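Local structure of IclR family transcriptional regulator (Brucella abortus, 5WHM) at residues V103-M108 / D133-E138; A117-A122 / F233-P238. The protein probably represses transcription as an IclR-type regulator, pairing a helix-turn-helix domain for DNA binding with a C-terminal GAF-like domain of the kind that senses small-molecule effectors. All blocks are in the same frame, centred on the assembly; numbering follows the deposited sequence.

Contact 1 (V103-M108 / D133-E138); sequences VASPLM and DVVQGE
The helical turn that holds S105 and M108 runs beside D133-V135, the end of strand 128-135, the two axes 8.9 Å apart and only 25° from parallel, with M108 and V135 the nearest residues along the backbones. Helix and strand meet through a few side chains and one water, and bury a modest 212 Å² between them. M108, a selenomethionine, buries the most surface. Its chain turns at the last torsion (chi3 60°), which brings the CE methyl over the strand backbone, 4.0 Å from D133 O. Nearer the helix, M108 CB stands 4.5 Å from V135 CB, and the backbone M108 O lies 4.2 Å from V135 CG1. The other methyl of V135, CG2, lies 4.0 Å from S105 OG. This is helix-on-sheet packing in the GAF-like C-terminal domain, which in IclR-family regulators typically binds effectors. Helix 101-115 lies against one face of the antiparallel sheet, and the same M108 also touches V119 and F233 on the next two strands. The polar side of the contact is indirect. S105 OG, swung anti to its own N (chi1 177°), and D133 OD1 each sit 2.7 Å from a shared water, which donates to the carboxylate. D133 is buried, and its charge has two partners: R101 of the same chain at OD1 and R145 of the second subunit at OD2, both salt bridges. These cations would be expected to keep the acid ionised. OD2 also accepts a weak bond from V134 N within the strand, at 2.9 Å. M143 of the second subunit packs on S105, placing this edge of the contact at the dimer interface.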
ATOM      1  N   VAL C 103      20.486  -1.576  -0.580  1.00 40.25           N
ATOM      2  CA  VAL C 103      21.532  -2.490  -0.119  1.00 43.10           C
ATOM      3  C   VAL C 103      21.073  -3.936  -0.209  1.00 40.63           C
ATOM      4  O   VAL C 103      21.807  -4.804  -0.678  1.00 38.73           O
ATOM      5  CB  VAL C 103      21.929  -2.129   1.328  1.00 48.44           C
ATOM      6  CG1 VAL C 103      22.785  -3.233   1.938  1.00 46.07           C
ATOM      7  CG2 VAL C 103      22.640  -0.794   1.355  1.00 52.87           C
ATOM      8  N   ALA C 104      19.852  -4.217   0.248  1.00 37.28           N
ATOM      9  CA  ALA C 104      19.413  -5.605   0.378  1.00 37.85           C
ATOM     10  C   ALA C 104      19.087  -6.220  -0.975  1.00 36.62           C
ATOM     11  O   ALA C 104      19.453  -7.369  -1.240  1.00 34.27           O
ATOM     12  CB  ALA C 104      18.194  -5.692   1.292  1.00 32.26           C
ATOM     13  N   SER C 105      18.420  -5.463  -1.848  1.00 35.50           N
ATOM     14  CA  SER C 105      17.871  -6.049  -3.066  1.00 36.71           C
ATOM     15  C   SER C 105      18.921  -6.708  -3.947  1.00 38.79           C
ATOM     16  O   SER C 105      18.656  -7.823  -4.425  1.00 36.07           O
ATOM     17  CB  SER C 105      17.081  -4.985  -3.856  1.00 38.61           C
ATOM     18  OG  SER C 105      16.585  -5.512  -5.075  1.00 40.85           O
ATOM     19  N   PRO C 106      20.091  -6.110  -4.220  1.00 40.90           N
ATOM     20  CA  PRO C 106      21.046  -6.814  -5.089  1.00 38.32           C
ATOM     21  C   PRO C 106      21.617  -8.057  -4.431  1.00 39.01           C
ATOM     22  O   PRO C 106      21.910  -9.038  -5.128  1.00 39.03           O
ATOM     23  CB  PRO C 106      22.137  -5.772  -5.370  1.00 44.61           C
ATOM     24  CG  PRO C 106      21.907  -4.649  -4.432  1.00 48.34           C
ATOM     25  CD  PRO C 106      20.518  -4.733  -3.895  1.00 44.33           C
ATOM     26  N   LEU C 107      21.810  -8.030  -3.111  1.00 37.01           N
ATOM     27  CA  LEU C 107      22.253  -9.230  -2.406  1.00 41.65           C
ATOM     28  C   LEU C 107      21.178 -10.309  -2.440  1.00 38.56           C
ATOM     29  O   LEU C 107      21.482 -11.506  -2.535  1.00 39.17           O
ATOM     30  CB  LEU C 107      22.623  -8.884  -0.959  1.00 39.51           C
ATOM     31  CG  LEU C 107      23.849  -7.985  -0.815  1.00 41.41           C
ATOM     32  CD1 LEU C 107      23.979  -7.506   0.612  1.00 39.07           C
ATOM     33  CD2 LEU C 107      25.099  -8.750  -1.231  1.00 48.57           C
HETATM   34  N   MSE C 108      19.919  -9.913  -2.343  1.00 36.31           N
HETATM   35  CA  MSE C 108      18.831 -10.885  -2.394  1.00 41.86           C
HETATM   36  C   MSE C 108      18.737 -11.505  -3.784  1.00 42.74           C
HETATM   37  O   MSE C 108      18.386 -12.678  -3.941  1.00 39.32           O
HETATM   38  CB  MSE C 108      17.497 -10.217  -2.015  1.00 36.88           C
HETATM   39  CG  MSE C 108      17.404  -9.867  -0.538  1.00 35.30           C
HETATM   40 SE   MSE C 108      16.006  -8.491  -0.153  0.80 39.57          SE
HETATM   41  CE  MSE C 108      14.419  -9.405  -0.815  1.00 33.27           C
ATOM     42  N   ASP C 133       9.573  -6.572   0.421  1.00 27.52           N
ATOM     43  CA  ASP C 133      10.266  -6.717  -0.843  1.00 35.25           C
ATOM     44  C   ASP C 133      10.399  -8.214  -1.115  1.00 30.31           C
ATOM     45  O   ASP C 133      10.459  -9.023  -0.178  1.00 28.36           O
ATOM     46  CB  ASP C 133      11.642  -6.017  -0.861  1.00 28.95           C
ATOM     47  CG  ASP C 133      12.084  -5.674  -2.287  1.00 39.63           C
ATOM     48  OD1 ASP C 133      13.182  -5.130  -2.490  1.00 40.12           O
ATOM     49  OD2 ASP C 133      11.302  -5.932  -3.235  1.00 36.90           O
ATOM     50  N   VAL C 134      10.345  -8.568  -2.391  1.00 30.48           N
ATOM     51  CA  VAL C 134      10.434  -9.946  -2.866  1.00 31.49           C
ATOM     52  C   VAL C 134      11.220  -9.913  -4.163  1.00 33.33           C
ATOM     53  O   VAL C 134      10.925  -9.106  -5.052  1.00 34.38           O
ATOM     54  CB  VAL C 134       9.065 -10.605  -3.148  1.00 41.64           C
ATOM     55  CG1 VAL C 134       9.261 -12.095  -3.504  1.00 39.08           C
ATOM     56  CG2 VAL C 134       8.119 -10.451  -2.013  1.00 42.01           C
ATOM     57  N   VAL C 135      12.181 -10.810  -4.292  1.00 34.05           N
ATOM     58  CA  VAL C 135      12.979 -10.946  -5.499  1.00 36.23           C
ATOM     59  C   VAL C 135      12.945 -12.409  -5.899  1.00 45.68           C
ATOM     60  O   VAL C 135      13.101 -13.290  -5.047  1.00 38.57           O
ATOM     61  CB  VAL C 135      14.419 -10.461  -5.262  1.00 49.33           C
ATOM     62  CG1 VAL C 135      15.351 -11.034  -6.276  1.00 51.54           C
ATOM     63  CG2 VAL C 135      14.457  -8.935  -5.296  1.00 44.32           C
ATOM     64  N   GLN C 136      12.721 -12.671  -7.180  1.00 45.14           N
ATOM     65  CA  GLN C 136      12.712 -14.026  -7.700  1.00 54.22           C
ATOM     66  C   GLN C 136      13.971 -14.292  -8.508  1.00 59.46           C
ATOM     67  O   GLN C 136      14.478 -13.404  -9.210  1.00 60.79           O
ATOM     68  CB  GLN C 136      11.485 -14.260  -8.562  1.00 62.84           C
ATOM     69  CG  GLN C 136      10.245 -14.118  -7.760  1.00 70.19           C
ATOM     70  CD  GLN C 136       9.313 -15.292  -7.914  1.00 78.77           C
ATOM     71  OE1 GLN C 136       8.494 -15.567  -7.029  1.00 83.35           O
ATOM     72  NE2 GLN C 136       9.412 -15.984  -9.047  1.00 80.01           N
ATOM     73  N   GLY C 137      14.462 -15.521  -8.416  1.00 64.39           N
ATOM     74  CA  GLY C 137      15.611 -15.892  -9.212  1.00 69.30           C
ATOM     75  C   GLY C 137      15.360 -15.645 -10.682  1.00 74.71           C
ATOM     76  O   GLY C 137      14.223 -15.768 -11.148  1.00 74.00           O
ATOM     77  N   GLU C 138      16.396 -15.245 -11.416  1.00 84.04           N
ATOM     78  CA  GLU C 138      16.314 -15.233 -12.871  1.00 92.07           C
ATOM     79  C   GLU C 138      15.851 -16.603 -13.358  1.00 95.59           C
ATOM     80  O   GLU C 138      16.387 -17.633 -12.942  1.00 94.28           O
ATOM     81  CB  GLU C 138      17.679 -14.878 -13.463  1.00 97.64           C
ATOM     82  CG  GLU C 138      17.666 -14.540 -14.948  1.00105.26           C
ATOM     83  CD  GLU C 138      19.015 -14.042 -15.438  1.00109.80           C
ATOM     84  OE1 GLU C 138      20.041 -14.369 -14.795  1.00109.92           O
ATOM     85  OE2 GLU C 138      19.047 -13.322 -16.463  1.00112.93           O
TER
HETATM   86  O   HOH W   1      13.916  -5.087  -5.133  1.00 33.09           O

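Contact 2 (A117-A122 / F233-P238); sequences AAVAMA and FNCGGP. With ACY (acetic acid), chain J.
Two central strands of the six-stranded antiparallel sheet in the GAF-like domain, 118-125 and 229-238, pair here. A120 and N234 form a hydrogen-bonded pair, with A120 N to N234 O at 3.1 Å and N234 N to A120 O at 3.0 Å. Further along, G236 N donates to A118 O at 3.1 Å. In the non-hydrogen-bonded pair M121-F233 both side chains lie side by side and point the same way. M121 CG rests 3.5 Å from F233 CE2, and with chi1 and chi2 both extended (179° and -179°), the selenium comes to lie beside the ring, 4.6 Å from its centroid, an oblique Met-aromatic contact. On the same face V119 CG2 packs on C235 SG at 3.9 Å. The opposite face carries A120 and N234. With its CG set between the backbone N and the carbonyl carbon (chi1 72°), N234 turns OD1 toward A120. OD1 there accepts a weak bond from A120 N and one from a water that also donates to A118 O, while ND2 reaches Y131 OH and, at 3.2 Å, an oxygen of an acetic acid probably left from crystallisation. The face with V119, F233 and C235 is covered by helices 101-115 and 244-265, whereas strands 128-135 and 216-225 continue the sheet on either side.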
ATOM      1  N   ALA C 117      15.047 -19.603  -6.353  1.00 46.18           N
ATOM      2  CA  ALA C 117      13.901 -19.524  -5.468  1.00 44.20           C
ATOM      3  C   ALA C 117      13.710 -18.075  -5.016  1.00 41.52           C
ATOM      4  O   ALA C 117      14.631 -17.260  -5.078  1.00 54.38           O
ATOM      5  CB  ALA C 117      14.078 -20.446  -4.262  1.00 43.51           C
ATOM      6  N   ALA C 118      12.519 -17.776  -4.513  1.00 40.18           N
ATOM      7  CA  ALA C 118      12.201 -16.413  -4.086  1.00 37.96           C
ATOM      8  C   ALA C 118      12.870 -16.047  -2.754  1.00 48.64           C
ATOM      9  O   ALA C 118      12.882 -16.838  -1.801  1.00 35.41           O
ATOM     10  CB  ALA C 118      10.687 -16.247  -3.973  1.00 44.66           C
ATOM     11  N   VAL C 119      13.427 -14.839  -2.691  1.00 34.69           N
ATOM     12  CA  VAL C 119      14.013 -14.276  -1.475  1.00 32.96           C
ATOM     13  C   VAL C 119      13.198 -13.033  -1.120  1.00 31.49           C
ATOM     14  O   VAL C 119      12.916 -12.207  -2.001  1.00 31.88           O
ATOM     15  CB  VAL C 119      15.503 -13.936  -1.667  1.00 33.50           C
ATOM     16  CG1 VAL C 119      16.112 -13.283  -0.445  1.00 32.15           C
ATOM     17  CG2 VAL C 119      16.305 -15.250  -2.040  1.00 35.29           C
ATOM     18  N   ALA C 120      12.793 -12.925   0.151  1.00 30.15           N
ATOM     19  CA  ALA C 120      11.899 -11.848   0.574  1.00 29.04           C
ATOM     20  C   ALA C 120      12.446 -11.179   1.826  1.00 28.02           C
ATOM     21  O   ALA C 120      13.261 -11.751   2.571  1.00 28.34           O
ATOM     22  CB  ALA C 120      10.455 -12.350   0.826  1.00 29.01           C
HETATM   23  N   MSE C 121      11.979  -9.952   2.040  1.00 27.37           N
HETATM   24  CA  MSE C 121      12.238  -9.195   3.242  1.00 33.28           C
HETATM   25  C   MSE C 121      10.876  -8.817   3.881  1.00 26.25           C
HETATM   26  O   MSE C 121       9.990  -8.351   3.179  1.00 26.26           O
HETATM   27  CB  MSE C 121      13.057  -7.946   2.931  1.00 29.88           C
HETATM   28  CG  MSE C 121      13.346  -7.081   4.138  1.00 31.18           C
HETATM   29 SE   MSE C 121      14.368  -5.479   3.643  0.77 38.13          SE
HETATM   30  CE  MSE C 121      13.079  -4.526   2.477  1.00 33.12           C
ATOM     31  N   ALA C 122      10.729  -9.071   5.186  1.00 27.85           N
ATOM     32  CA  ALA C 122       9.441  -8.965   5.867  1.00 32.67           C
ATOM     33  C   ALA C 122       9.629  -8.315   7.231  1.00 32.08           C
ATOM     34  O   ALA C 122      10.726  -8.330   7.794  1.00 27.30           O
ATOM     35  CB  ALA C 122       8.778 -10.344   6.046  1.00 29.25           C
ATOM     36  N   PHE C 233      14.669 -12.006   6.653  1.00 26.84           N
ATOM     37  CA  PHE C 233      14.888 -12.395   5.268  1.00 33.06           C
ATOM     38  C   PHE C 233      14.629 -13.879   5.116  1.00 30.24           C
ATOM     39  O   PHE C 233      14.995 -14.669   5.990  1.00 31.65           O
ATOM     40  CB  PHE C 233      16.305 -12.018   4.826  1.00 27.68           C
ATOM     41  CG  PHE C 233      16.565 -10.537   4.915  1.00 30.03           C
ATOM     42  CD1 PHE C 233      16.922  -9.952   6.138  1.00 31.63           C
ATOM     43  CD2 PHE C 233      16.364  -9.711   3.802  1.00 30.89           C
ATOM     44  CE1 PHE C 233      17.094  -8.541   6.238  1.00 32.01           C
ATOM     45  CE2 PHE C 233      16.558  -8.324   3.885  1.00 30.42           C
ATOM     46  CZ  PHE C 233      16.942  -7.736   5.103  1.00 30.80           C
ATOM     47  N   ASN C 234      13.951 -14.275   4.045  1.00 30.59           N
ATOM     48  CA  ASN C 234      13.736 -15.701   3.860  1.00 27.67           C
ATOM     49  C   ASN C 234      14.084 -16.105   2.436  1.00 33.50           C
ATOM     50  O   ASN C 234      14.344 -15.280   1.553  1.00 32.14           O
ATOM     51  CB  ASN C 234      12.296 -16.148   4.213  1.00 27.13           C
ATOM     52  CG  ASN C 234      11.244 -15.695   3.189  1.00 34.07           C
ATOM     53  OD1 ASN C 234      11.548 -15.039   2.195  1.00 39.09           O
ATOM     54  ND2 ASN C 234       9.986 -16.058   3.441  1.00 37.49           N
ATOM     55  N   CYS C 235      14.113 -17.414   2.239  1.00 34.26           N
ATOM     56  CA  CYS C 235      14.346 -17.984   0.924  1.00 32.80           C
ATOM     57  C   CYS C 235      13.553 -19.275   0.922  1.00 38.14           C
ATOM     58  O   CYS C 235      13.738 -20.110   1.815  1.00 35.27           O
ATOM     59  CB  CYS C 235      15.833 -18.224   0.689  1.00 35.54           C
ATOM     60  SG  CYS C 235      16.178 -19.007  -0.923  1.00 39.38           S
ATOM     61  N   GLY C 236      12.646 -19.428  -0.030  1.00 37.32           N
ATOM     62  CA  GLY C 236      11.721 -20.543   0.077  1.00 35.41           C
ATOM     63  C   GLY C 236      11.160 -20.845  -1.290  1.00 42.00           C
ATOM     64  O   GLY C 236      11.370 -20.096  -2.245  1.00 39.58           O
ATOM     65  N   GLY C 237      10.456 -21.968  -1.380  1.00 45.02           N
ATOM     66  CA  GLY C 237       9.885 -22.380  -2.637  1.00 42.24           C
ATOM     67  C   GLY C 237       9.372 -23.801  -2.596  1.00 43.86           C
ATOM     68  O   GLY C 237       9.172 -24.381  -1.528  1.00 39.61           O
ATOM     69  N   PRO C 238       9.113 -24.371  -3.771  1.00 43.59           N
ATOM     70  CA  PRO C 238       8.598 -25.743  -3.842  1.00 42.53           C
ATOM     71  C   PRO C 238       9.487 -26.719  -3.086  1.00 44.84           C
ATOM     72  O   PRO C 238      10.709 -26.724  -3.236  1.00 42.41           O
ATOM     73  CB  PRO C 238       8.582 -26.037  -5.351  1.00 46.50           C
ATOM     74  CG  PRO C 238       8.889 -24.682  -6.051  1.00 46.21           C
ATOM     75  CD  PRO C 238       8.850 -23.619  -5.013  1.00 42.76           C
TER
HETATM   76  C   ACY J 302       7.893 -19.062   4.953  1.00 38.54           C
HETATM   77  O   ACY J 302       8.657 -18.178   5.420  1.00 40.29           O
HETATM   78  OXT ACY J 302       7.611 -20.142   5.543  1.00 36.10           O
HETATM   79  CH3 ACY J 302       7.270 -18.815   3.606  1.00 35.90           C
HETATM   80  O   HOH W   2      10.906 -16.139  -0.105  1.00 27.66           O
HETATM   81  O   HOH W   3      10.583 -19.733  -4.813  1.00 47.82           O

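Contact 2 is the buried one, joining two strands through backbone hydrogen bonds; contact 1 is only partly buried and sets a helix against the sheet through side chains and a water. They share the sheet, since strand 128-135 of contact 1 adjoins strand 118-125 of contact 2, through two probable backbone hydrogen bonds, V135 N to V119 O and M121 N to D133 O, both 2.8 Å. M108 of contact 1 also packs on contact 2, its CE 3.4 Å from V119 O. Charge gathers in contact 1, where D133 faces the second subunit, whereas no other chain of the assembly touches the segments of contact 2, whose polar side chain is the neutral N234.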